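Local coordinates for ruler protein (Pseudomonas aeruginosa, PDB 5CUK) that probably acts as a molecular ruler of type III secretion, sensing needle length, its C-terminal domain being related to flagellar hook-length control proteins, at residues A[22-27]-A[50-55]. Residues are numbered along the deposited sequence; the frame is centred on the assembly and turned at random.
Sequences QGRIQV and VQVLHG
Val-52, which packs on Arg-24 across the contact, receives the side-chain amide of its neighbour Gln-51 at its carbonyl: NE2 of Gln-51 lies 3.3 Å from O of Val-52. The N-H points almost straight at the oxygen (171°), but the donor stands above the carbonyl plane. A second hydrogen bond, from Arg-37 to OE1 of Gln-51, holds the other end of this amide. The setting is the substrate-specificity domain of the FliK-like family, where helix 11-29 packs on a four-stranded mixed sheet. The axes of helix segment 22-27 and strand 50-54 approach to 8.3 Å, with their N-to-C directions 38° apart, and strand alternation turns Val-50 and Val-52 to the helix while Gln-51 points away from it.

The side-chain groups that touch are aliphatic. CB of Arg-24 meets CG1 of Val-52 at 3.5 Å, while CG of Arg-24, one carbon further out, reaches CG1 of Val-50 at 3.9 Å. The other branch of Val-52, CG2, lies against the helix backbone, 3.7 Å from the carbonyl O of Arg-24 and 4.3 Å from CA of Ile-25. Leu-17 and Val-21 of the same helix also pack on Val-50, and Ala-28 on Val-52, extending the apolar seam in both directions along the helix. Only the base of the arginine is used here: with chi2 at -62° the chain bends after CG and leaves the strand. Its guanidinium then turns out beside the next turn of its own helix, with NH1 of Arg-24 3.6 Å from CG2 of Val-27.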
ATOM      1  N   GLN A  22       5.663  -1.023  -4.260  1.00 41.25           N
ATOM      2  CA  GLN A  22       6.194  -0.808  -5.568  1.00 43.71           C
ATOM      3  C   GLN A  22       6.410  -2.128  -6.302  1.00 41.52           C
ATOM      4  O   GLN A  22       6.143  -2.184  -7.496  1.00 44.11           O
ATOM      5  CB  GLN A  22       7.458  -0.002  -5.544  1.00 45.24           C
ATOM      6  CG  GLN A  22       7.873   0.243  -7.005  1.00 55.35           C
ATOM      7  CD  GLN A  22       9.012   1.210  -7.138  1.00 70.28           C
ATOM      8  OE1 GLN A  22       9.995   1.171  -6.367  1.00 67.02           O
ATOM      9  NE2 GLN A  22       8.908   2.089  -8.157  1.00 70.11           N
ATOM     10  N   GLY A  23       6.857  -3.185  -5.620  1.00 37.72           N
ATOM     11  CA  GLY A  23       6.848  -4.513  -6.225  1.00 38.69           C
ATOM     12  C   GLY A  23       5.484  -4.869  -6.847  1.00 39.79           C
ATOM     13  O   GLY A  23       5.429  -5.368  -7.958  1.00 39.20           O
ATOM     14  N   ARG A  24       4.388  -4.619  -6.132  1.00 38.97           N
ATOM     15  CA  ARG A  24       3.070  -5.043  -6.605  1.00 38.36           C
ATOM     16  C   ARG A  24       2.646  -4.235  -7.822  1.00 42.06           C
ATOM     17  O   ARG A  24       1.914  -4.721  -8.701  1.00 37.19           O
ATOM     18  CB  ARG A  24       2.022  -4.913  -5.513  1.00 37.98           C
ATOM     19  CG  ARG A  24       2.348  -5.663  -4.197  1.00 39.31           C
ATOM     20  CD  ARG A  24       2.449  -7.159  -4.443  1.00 44.58           C
ATOM     21  NE  ARG A  24       3.839  -7.601  -4.524  1.00 48.18           N
ATOM     22  CZ  ARG A  24       4.257  -8.687  -5.189  1.00 48.65           C
ATOM     23  NH1 ARG A  24       3.394  -9.490  -5.836  1.00 35.94           N
ATOM     24  NH2 ARG A  24       5.556  -8.984  -5.176  1.00 46.72           N
ATOM     25  N   ILE A  25       3.108  -2.995  -7.871  1.00 37.20           N
ATOM     26  CA  ILE A  25       2.769  -2.137  -8.970  1.00 37.74           C
ATOM     27  C   ILE A  25       3.388  -2.746 -10.206  1.00 40.79           C
ATOM     28  O   ILE A  25       2.731  -2.890 -11.223  1.00 39.73           O
ATOM     29  CB  ILE A  25       3.239  -0.698  -8.753  1.00 34.67           C
ATOM     30  CG1 ILE A  25       2.377  -0.013  -7.698  1.00 35.88           C
ATOM     31  CG2 ILE A  25       3.076   0.097  -9.997  1.00 44.02           C
ATOM     32  CD1 ILE A  25       2.875   1.393  -7.296  1.00 43.88           C
ATOM     33  N   GLN A  26       4.645  -3.145 -10.097  1.00 42.81           N
ATOM     34  CA  GLN A  26       5.320  -3.764 -11.218  1.00 44.49           C
ATOM     35  C   GLN A  26       4.680  -5.087 -11.584  1.00 43.99           C
ATOM     36  O   GLN A  26       4.518  -5.336 -12.763  1.00 40.28           O
ATOM     37  CB  GLN A  26       6.802  -3.985 -10.941  1.00 46.85           C
ATOM     38  CG  GLN A  26       7.622  -2.726 -10.762  1.00 53.49           C
ATOM     39  CD  GLN A  26       9.110  -3.038 -10.690  1.00 62.50           C
ATOM     40  OE1 GLN A  26       9.651  -3.769 -11.544  1.00 67.23           O
ATOM     41  NE2 GLN A  26       9.782  -2.503  -9.666  1.00 50.81           N
ATOM     42  N   VAL A  27       4.324  -5.950 -10.624  1.00 39.29           N
ATOM     43  CA  VAL A  27       3.698  -7.222 -11.058  1.00 37.21           C
ATOM     44  C   VAL A  27       2.418  -6.949 -11.850  1.00 42.72           C
ATOM     45  O   VAL A  27       2.154  -7.577 -12.868  1.00 41.02           O
ATOM     46  CB  VAL A  27       3.350  -8.142  -9.911  1.00 39.45           C
ATOM     47  CG1 VAL A  27       2.625  -9.379 -10.419  1.00 31.74           C
ATOM     48  CG2 VAL A  27       4.602  -8.510  -9.117  1.00 42.24           C
ATOM     49  N   VAL A  50      -0.898  -6.409   0.920  1.00 37.67           N
ATOM     50  CA  VAL A  50      -0.937  -5.317  -0.038  1.00 35.11           C
ATOM     51  C   VAL A  50      -1.653  -5.761  -1.308  1.00 36.29           C
ATOM     52  O   VAL A  50      -1.302  -6.748  -1.879  1.00 38.38           O
ATOM     53  CB  VAL A  50       0.465  -4.842  -0.405  1.00 35.80           C
ATOM     54  CG1 VAL A  50       0.389  -3.708  -1.408  1.00 32.69           C
ATOM     55  CG2 VAL A  50       1.191  -4.389   0.833  1.00 36.64           C
ATOM     56  N   GLN A  51      -2.672  -5.034  -1.735  1.00 36.79           N
ATOM     57  CA  GLN A  51      -3.340  -5.319  -3.005  1.00 37.19           C
ATOM     58  C   GLN A  51      -3.326  -4.066  -3.859  1.00 37.86           C
ATOM     59  O   GLN A  51      -3.592  -2.974  -3.348  1.00 35.62           O
ATOM     60  CB  GLN A  51      -4.790  -5.800  -2.777  1.00 42.08           C
ATOM     61  CG  GLN A  51      -5.616  -5.993  -4.071  1.00 41.22           C
ATOM     62  CD  GLN A  51      -5.366  -7.356  -4.706  1.00 40.92           C
ATOM     63  OE1 GLN A  51      -5.587  -8.391  -4.083  1.00 40.46           O
ATOM     64  NE2 GLN A  51      -4.873  -7.357  -5.935  1.00 36.98           N
ATOM     65  N   VAL A  52      -2.983  -4.196  -5.140  1.00 32.81           N
ATOM     66  CA  VAL A  52      -3.082  -3.056  -6.014  1.00 31.64           C
ATOM     67  C   VAL A  52      -3.928  -3.485  -7.216  1.00 35.70           C
ATOM     68  O   VAL A  52      -4.009  -4.666  -7.550  1.00 35.01           O
ATOM     69  CB  VAL A  52      -1.712  -2.499  -6.502  1.00 35.75           C
ATOM     70  CG1 VAL A  52      -0.644  -2.602  -5.432  1.00 34.41           C
ATOM     71  CG2 VAL A  52      -1.258  -3.175  -7.757  1.00 33.13           C
ATOM     72  N   LEU A  53      -4.618  -2.522  -7.800  1.00 33.07           N
ATOM     73  CA  LEU A  53      -5.439  -2.761  -8.971  1.00 36.30           C
ATOM     74  C   LEU A  53      -5.216  -1.591  -9.871  1.00 37.69           C
ATOM     75  O   LEU A  53      -5.485  -0.437  -9.547  1.00 39.53           O
ATOM     76  CB  LEU A  53      -6.922  -2.907  -8.662  1.00 31.77           C
ATOM     77  CG  LEU A  53      -7.780  -3.133  -9.906  1.00 35.73           C
ATOM     78  CD1 LEU A  53      -7.394  -4.477 -10.516  1.00 38.90           C
ATOM     79  CD2 LEU A  53      -9.246  -3.080  -9.569  1.00 29.68           C
ATOM     80  N   HIS A  54      -4.688  -1.933 -11.021  1.00 41.79           N
ATOM     81  CA  HIS A  54      -4.296  -0.994 -12.014  1.00 42.53           C
ATOM     82  C   HIS A  54      -5.425  -0.787 -13.014  1.00 44.69           C
ATOM     83  O   HIS A  54      -5.657  -1.638 -13.851  1.00 42.72           O
ATOM     84  CB  HIS A  54      -3.042  -1.538 -12.661  1.00 48.25           C
ATOM     85  CG  HIS A  54      -2.588  -0.761 -13.842  1.00 56.77           C
ATOM     86  ND1 HIS A  54      -1.978  -1.347 -14.924  1.00 63.63           N
ATOM     87  CD2 HIS A  54      -2.667   0.563 -14.107  1.00 58.64           C
ATOM     88  CE1 HIS A  54      -1.668  -0.406 -15.808  1.00 67.76           C
ATOM     89  NE2 HIS A  54      -2.076   0.756 -15.333  1.00 66.74           N
ATOM     90  N   GLY A  55      -6.118   0.341 -12.904  1.00 42.02           N
ATOM     91  CA  GLY A  55      -7.270   0.670 -13.746  1.00 54.94           C
ATOM     92  C   GLY A  55      -6.901   1.869 -14.641  1.00 60.08           C
ATOM     93  O   GLY A  55      -5.744   2.339 -14.578  1.00 54.29           O
TER